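Local coordinates for ABC transporter (Caldanaerobius, PDB 4G68), which probably binds xylan-derived oligosaccharides outside the cell and hands them to an ABC transporter for uptake, as the solute-binding component of that system, at residues 158-161 / 162-165; 171-174 / 175-179. All coordinates share one frame; numbering follows the deposited sequence.

Contact 1: residues 158-161 / 162-165; sequences YINK and ELFD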
ATOM      1  N   TYR C 158     -12.302   3.375  -4.987  1.00 20.19           N
ATOM      2  CA  TYR C 158     -13.478   3.339  -4.120  1.00 22.57           C
ATOM      3  C   TYR C 158     -14.510   4.301  -4.663  1.00 22.83           C
ATOM      4  O   TYR C 158     -14.191   5.448  -4.933  1.00 22.23           O
ATOM      5  CB  TYR C 158     -13.101   3.764  -2.695  1.00 21.04           C
ATOM      6  CG  TYR C 158     -12.071   2.862  -2.066  1.00 20.64           C
ATOM      7  CD1 TYR C 158     -12.452   1.752  -1.328  1.00 24.38           C
ATOM      8  CD2 TYR C 158     -10.714   3.156  -2.151  1.00 22.57           C
ATOM      9  CE1 TYR C 158     -11.506   0.927  -0.720  1.00 21.91           C
ATOM     10  CE2 TYR C 158      -9.760   2.331  -1.559  1.00 21.37           C
ATOM     11  CZ  TYR C 158     -10.158   1.239  -0.848  1.00 18.80           C
ATOM     12  OH  TYR C 158      -9.190   0.455  -0.256  1.00 19.27           O
ATOM     13  N   ILE C 159     -15.748   3.809  -4.817  1.00 22.94           N
ATOM     14  CA  ILE C 159     -16.879   4.563  -5.355  1.00 21.99           C
ATOM     15  C   ILE C 159     -17.912   4.718  -4.232  1.00 23.36           C
ATOM     16  O   ILE C 159     -18.383   3.709  -3.699  1.00 22.73           O
ATOM     17  CB  ILE C 159     -17.529   3.730  -6.530  1.00 22.22           C
ATOM     18  CG1 ILE C 159     -16.506   3.438  -7.605  1.00 22.08           C
ATOM     19  CG2 ILE C 159     -18.817   4.357  -7.111  1.00 20.00           C
ATOM     20  CD1 ILE C 159     -15.909   4.719  -8.127  1.00 24.17           C
ATOM     21  N   ASN C 160     -18.252   5.951  -3.861  1.00 25.15           N
ATOM     22  CA  ASN C 160     -19.405   6.174  -2.986  1.00 22.49           C
ATOM     23  C   ASN C 160     -20.674   6.017  -3.830  1.00 25.71           C
ATOM     24  O   ASN C 160     -21.046   6.973  -4.533  1.00 22.95           O
ATOM     25  CB  ASN C 160     -19.360   7.585  -2.369  1.00 22.44           C
ATOM     26  CG  ASN C 160     -20.505   7.829  -1.385  1.00 21.26           C
ATOM     27  OD1 ASN C 160     -21.633   7.417  -1.639  1.00 28.34           O
ATOM     28  ND2 ASN C 160     -20.225   8.459  -0.261  1.00 22.84           N
ATOM     29  N   LYS C 161     -21.320   4.832  -3.779  1.00 26.32           N
ATOM     30  CA  LYS C 161     -22.485   4.531  -4.647  1.00 29.69           C
ATOM     31  C   LYS C 161     -23.617   5.542  -4.450  1.00 26.35           C
ATOM     32  O   LYS C 161     -24.317   5.894  -5.416  1.00 28.20           O
ATOM     33  CB  LYS C 161     -23.068   3.138  -4.383  1.00 28.39           C
ATOM     34  CG  LYS C 161     -22.112   1.942  -4.577  1.00 36.61           C
ATOM     35  CD  LYS C 161     -22.827   0.663  -4.114  1.00 34.20           C
ATOM     36  CE  LYS C 161     -21.867  -0.439  -3.703  1.00 42.06           C
ATOM     37  NZ  LYS C 161     -22.433  -1.588  -2.911  1.00 42.67           N
ATOM     38  N   GLU C 162     -23.789   5.994  -3.211  1.00 28.54           N
ATOM     39  CA  GLU C 162     -24.884   6.917  -2.855  1.00 26.45           C
ATOM     40  C   GLU C 162     -24.693   8.239  -3.591  1.00 29.62           C
ATOM     41  O   GLU C 162     -25.666   8.845  -4.063  1.00 28.01           O
ATOM     42  CB  GLU C 162     -24.932   7.185  -1.367  1.00 30.27           C
ATOM     43  CG  GLU C 162     -26.121   8.081  -0.976  1.00 29.39           C
ATOM     44  CD  GLU C 162     -26.185   8.310   0.521  1.00 34.99           C
ATOM     45  OE1 GLU C 162     -26.952   7.578   1.187  1.00 36.04           O
ATOM     46  OE2 GLU C 162     -25.466   9.208   1.024  1.00 30.88           O
ATOM     47  N   LEU C 163     -23.435   8.672  -3.712  1.00 26.97           N
ATOM     48  CA  LEU C 163     -23.157   9.968  -4.351  1.00 27.79           C
ATOM     49  C   LEU C 163     -23.375   9.856  -5.860  1.00 28.76           C
ATOM     50  O   LEU C 163     -23.946  10.783  -6.482  1.00 29.23           O
ATOM     51  CB  LEU C 163     -21.753  10.517  -3.978  1.00 24.53           C
ATOM     52  CG  LEU C 163     -21.723  11.255  -2.593  1.00 24.87           C
ATOM     53  CD1 LEU C 163     -20.344  11.633  -2.091  1.00 22.31           C
ATOM     54  CD2 LEU C 163     -22.611  12.487  -2.553  1.00 23.87           C
ATOM     55  N   PHE C 164     -22.940   8.732  -6.431  1.00 26.53           N
ATOM     56  CA  PHE C 164     -23.113   8.488  -7.876  1.00 24.81           C
ATOM     57  C   PHE C 164     -24.638   8.453  -8.202  1.00 26.50           C
ATOM     58  O   PHE C 164     -25.090   9.126  -9.165  1.00 24.65           O
ATOM     59  CB  PHE C 164     -22.336   7.213  -8.350  1.00 24.96           C
ATOM     60  CG  PHE C 164     -20.887   7.468  -8.697  1.00 24.50           C
ATOM     61  CD1 PHE C 164     -20.464   7.525 -10.035  1.00 24.24           C
ATOM     62  CD2 PHE C 164     -19.936   7.674  -7.700  1.00 25.22           C
ATOM     63  CE1 PHE C 164     -19.131   7.795 -10.367  1.00 25.39           C
ATOM     64  CE2 PHE C 164     -18.605   7.924  -8.018  1.00 27.02           C
ATOM     65  CZ  PHE C 164     -18.192   7.987  -9.354  1.00 28.32           C
ATOM     66  N   ASP C 165     -25.407   7.737  -7.376  1.00 23.58           N
ATOM     67  CA  ASP C 165     -26.869   7.568  -7.575  1.00 28.50           C
ATOM     68  C   ASP C 165     -27.580   8.928  -7.468  1.00 29.93           C
ATOM     69  O   ASP C 165     -28.359   9.348  -8.392  1.00 29.08           O
ATOM     70  CB  ASP C 165     -27.465   6.570  -6.559  1.00 31.39           C
ATOM     71  CG  ASP C 165     -27.144   5.091  -6.879  1.00 35.51           C
ATOM     72  OD1 ASP C 165     -26.449   4.791  -7.882  1.00 38.80           O
ATOM     73  OD2 ASP C 165     -27.592   4.210  -6.086  1.00 44.15           O
TER
HETATM   74  O   HOH W   1     -22.538   9.552   1.360  1.00 23.59           O
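Ile159 lays its CG2 methyl over one face of the Phe164 ring, 3.9 Å from the centroid and 28° off the ring normal, a CH-pi contact. With chi1 at -58°, CG2 stands anti to the backbone N, and the two side chains cross at about a right angle. A beta-branched aliphatic residue suits a strand, and its second branch, CG2, is the methyl that meets the ring.

Asn160 comes next, the N-cap of the helix. Its CG lies anti to the backbone N (chi1 -177°), which folds the amide back over the first turn, where Asn160 OD1 accepts from Leu163 N at 3.0 Å; the donor stands well above the amide plane. ND2 donates a hydrogen bond to a water, which in turn donates to Glu162 OE2. Asn160 ND2 also lies 3.7 Å from Leu163 CD1. The backbone O of Asn160 receives Phe164 N at 3.2 Å in the carbonyl plane, takes a weak bond from Leu163 N, and lies at the edge of the Phe164 ring. Were this residue an alanine, Leu163 N would probably lose its side-chain cap and the water its amide donor, weakening the start of the helix.

Lys161 continues the turn, its O accepting from Asp165 N at 2.9 Å, while its extended side chain suits an exposed position.

In this way strand 144-160 turns directly into helix 161-166. Strand 297-300 flanks the junction, and its neighbour Lys296 forms a salt bridge with Glu162 OE1. Met274 of strand 274-278 touches both Ile159 and Phe164, and Phe185 of helix 175-187 meets the Phe164 ring edge-to-face.

Contact 2: residues 171-174 / 175-179; sequences VPTT and FSELI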
ATOM      1  N   VAL C 171     -20.710   5.088 -12.977  1.00 22.87           N
ATOM      2  CA  VAL C 171     -19.412   4.712 -12.449  1.00 20.87           C
ATOM      3  C   VAL C 171     -18.477   4.585 -13.661  1.00 20.54           C
ATOM      4  O   VAL C 171     -18.778   3.892 -14.638  1.00 23.62           O
ATOM      5  CB  VAL C 171     -19.433   3.417 -11.610  1.00 22.18           C
ATOM      6  CG1 VAL C 171     -18.019   2.977 -11.232  1.00 17.04           C
ATOM      7  CG2 VAL C 171     -20.269   3.572 -10.340  1.00 22.40           C
ATOM      8  N   PRO C 172     -17.373   5.294 -13.645  1.00 23.20           N
ATOM      9  CA  PRO C 172     -16.575   5.231 -14.877  1.00 22.31           C
ATOM     10  C   PRO C 172     -15.757   3.914 -15.017  1.00 22.24           C
ATOM     11  O   PRO C 172     -15.202   3.425 -14.050  1.00 26.41           O
ATOM     12  CB  PRO C 172     -15.658   6.435 -14.721  1.00 22.73           C
ATOM     13  CG  PRO C 172     -15.390   6.491 -13.230  1.00 22.66           C
ATOM     14  CD  PRO C 172     -16.745   6.145 -12.613  1.00 23.45           C
ATOM     15  N   THR C 173     -15.652   3.395 -16.227  1.00 21.59           N
ATOM     16  CA  THR C 173     -14.921   2.157 -16.491  1.00 20.30           C
ATOM     17  C   THR C 173     -13.668   2.365 -17.360  1.00 21.83           C
ATOM     18  O   THR C 173     -12.922   1.398 -17.524  1.00 19.29           O
ATOM     19  CB  THR C 173     -15.821   1.053 -17.106  1.00 22.33           C
ATOM     20  OG1 THR C 173     -16.473   1.491 -18.296  1.00 22.47           O
ATOM     21  CG2 THR C 173     -16.943   0.589 -16.108  1.00 19.64           C
ATOM     22  N   THR C 174     -13.531   3.573 -17.958  1.00 21.59           N
ATOM     23  CA  THR C 174     -12.440   3.966 -18.864  1.00 24.83           C
ATOM     24  C   THR C 174     -11.928   5.325 -18.385  1.00 25.74           C
ATOM     25  O   THR C 174     -12.639   6.056 -17.657  1.00 26.67           O
ATOM     26  CB  THR C 174     -12.843   4.144 -20.379  1.00 28.43           C
ATOM     27  OG1 THR C 174     -13.461   5.421 -20.571  1.00 27.75           O
ATOM     28  CG2 THR C 174     -13.735   3.067 -20.895  1.00 29.49           C
ATOM     29  N   PHE C 175     -10.699   5.663 -18.756  1.00 24.05           N
ATOM     30  CA  PHE C 175     -10.154   6.957 -18.368  1.00 22.09           C
ATOM     31  C   PHE C 175     -11.021   8.140 -18.747  1.00 23.88           C
ATOM     32  O   PHE C 175     -11.407   8.943 -17.846  1.00 20.79           O
ATOM     33  CB  PHE C 175      -8.712   7.163 -18.816  1.00 26.69           C
ATOM     34  CG  PHE C 175      -8.043   8.250 -18.025  1.00 26.91           C
ATOM     35  CD1 PHE C 175      -7.564   8.009 -16.730  1.00 28.37           C
ATOM     36  CD2 PHE C 175      -7.945   9.505 -18.548  1.00 28.45           C
ATOM     37  CE1 PHE C 175      -6.958   9.032 -16.000  1.00 29.55           C
ATOM     38  CE2 PHE C 175      -7.343  10.522 -17.841  1.00 27.38           C
ATOM     39  CZ  PHE C 175      -6.846  10.290 -16.566  1.00 27.33           C
ATOM     40  N   SER C 176     -11.424   8.146 -20.019  1.00 24.14           N
ATOM     41  CA  SER C 176     -12.290   9.185 -20.597  1.00 25.16           C
ATOM     42  C   SER C 176     -13.519   9.353 -19.733  1.00 25.12           C
ATOM     43  O   SER C 176     -13.874  10.496 -19.416  1.00 22.33           O
ATOM     44  CB  SER C 176     -12.690   8.840 -22.046  1.00 30.51           C
ATOM     45  OG  SER C 176     -11.590   9.066 -22.900  1.00 38.98           O
ATOM     46  N   GLU C 177     -14.134   8.222 -19.307  1.00 22.42           N
ATOM     47  CA  GLU C 177     -15.314   8.272 -18.445  1.00 23.22           C
ATOM     48  C   GLU C 177     -14.996   8.901 -17.069  1.00 21.83           C
ATOM     49  O   GLU C 177     -15.815   9.648 -16.503  1.00 25.35           O
ATOM     50  CB  GLU C 177     -15.964   6.884 -18.267  1.00 22.08           C
ATOM     51  CG  GLU C 177     -16.533   6.310 -19.560  1.00 25.57           C
ATOM     52  CD  GLU C 177     -17.057   4.906 -19.460  1.00 27.07           C
ATOM     53  OE1 GLU C 177     -16.647   4.111 -18.580  1.00 32.38           O
ATOM     54  OE2 GLU C 177     -17.893   4.551 -20.283  1.00 28.20           O
ATOM     55  N   LEU C 178     -13.810   8.586 -16.541  1.00 22.67           N
ATOM     56  CA  LEU C 178     -13.340   9.148 -15.280  1.00 21.10           C
ATOM     57  C   LEU C 178     -13.226  10.659 -15.378  1.00 21.63           C
ATOM     58  O   LEU C 178     -13.706  11.352 -14.491  1.00 22.93           O
ATOM     59  CB  LEU C 178     -12.041   8.484 -14.772  1.00 18.85           C
ATOM     60  CG  LEU C 178     -11.368   9.094 -13.543  1.00 20.46           C
ATOM     61  CD1 LEU C 178     -12.242   8.951 -12.330  1.00 19.34           C
ATOM     62  CD2 LEU C 178     -10.042   8.435 -13.267  1.00 18.09           C
ATOM     63  N   ILE C 179     -12.637  11.182 -16.464  1.00 24.97           N
ATOM     64  CA  ILE C 179     -12.544  12.667 -16.615  1.00 25.68           C
ATOM     65  C   ILE C 179     -13.911  13.335 -16.652  1.00 26.60           C
ATOM     66  O   ILE C 179     -14.088  14.399 -16.047  1.00 28.28           O
ATOM     67  CB  ILE C 179     -11.693  13.124 -17.869  1.00 29.48           C
ATOM     68  CG1 ILE C 179     -10.230  12.646 -17.780  1.00 27.60           C
ATOM     69  CG2 ILE C 179     -11.723  14.662 -18.015  1.00 24.84           C
ATOM     70  CD1 ILE C 179      -9.402  13.304 -16.662  1.00 28.62           C
TER
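Pro172 and Glu177 bring their CA atoms to 4.9 Å as the irregular backbone of 171-174, extended at Val171 and Pro172 but bent at Thr173, leads into the first turn of the helix. Leu178 N donates to Thr174 O at 3.0 Å, the first i to i+4 bond here, and Ile179 N repeats the pattern on Phe175 O. Proline suits the approach, having no N-H to satisfy, and its ring lies on the turn: Pro172 CB is 3.4 Å from Leu178 N, and Pro172 CG is 4.1 Å from Leu178 CD1.

Thr174 is the N-cap. Its OG1, placed between the backbone N and the carbonyl carbon by a chi1 of 80°, accepts from Glu177 N at 3.1 Å with an N-H...O angle of 164°. In return Glu177 OE1 takes a weak bond from Thr174 N, and the two residues form a capping box.

The same oxygen is gripped more firmly by Thr173. Thr173 N meets Glu177 OE1 at 2.7 Å, nearly in line with its C-O bond, and Thr173 OG1 donates to it at 2.6 Å from the syn side of the carboxylate. Two short bonds and a weak one thus converge on OE1 and are likely to stabilise its negative charge, as would the nearby helix N-terminus. Glutamate has the length for this: beyond CG its chain runs extended beside Thr173, both side chains pointing the same way. The Phe175 side chain packs on Met245 of helix 233-248.

Contact 1 closes before contact 2 opens, and their centres lie about 14 Å apart on the same side of the chain's centre, each about 23 Å from it. Each starts a helix: helix 161-166 follows strand 144-160 of the sheet, whereas helix 175-187 is entered from a loop. The two contacts touch directly, as Phe164 CE1 packs on Pro172 CD at 3.7 Å and Ile159 CG2 on Val171 CG2 at 3.6 Å. Met274 of strand 274-278 touches side chains from both contacts. All four segments lie within the region characteristic of bacterial extracellular solute-binding proteins. The N-caps at Asn160 and Thr174 mark the starts of two successive helices with side chains on strand 274-278.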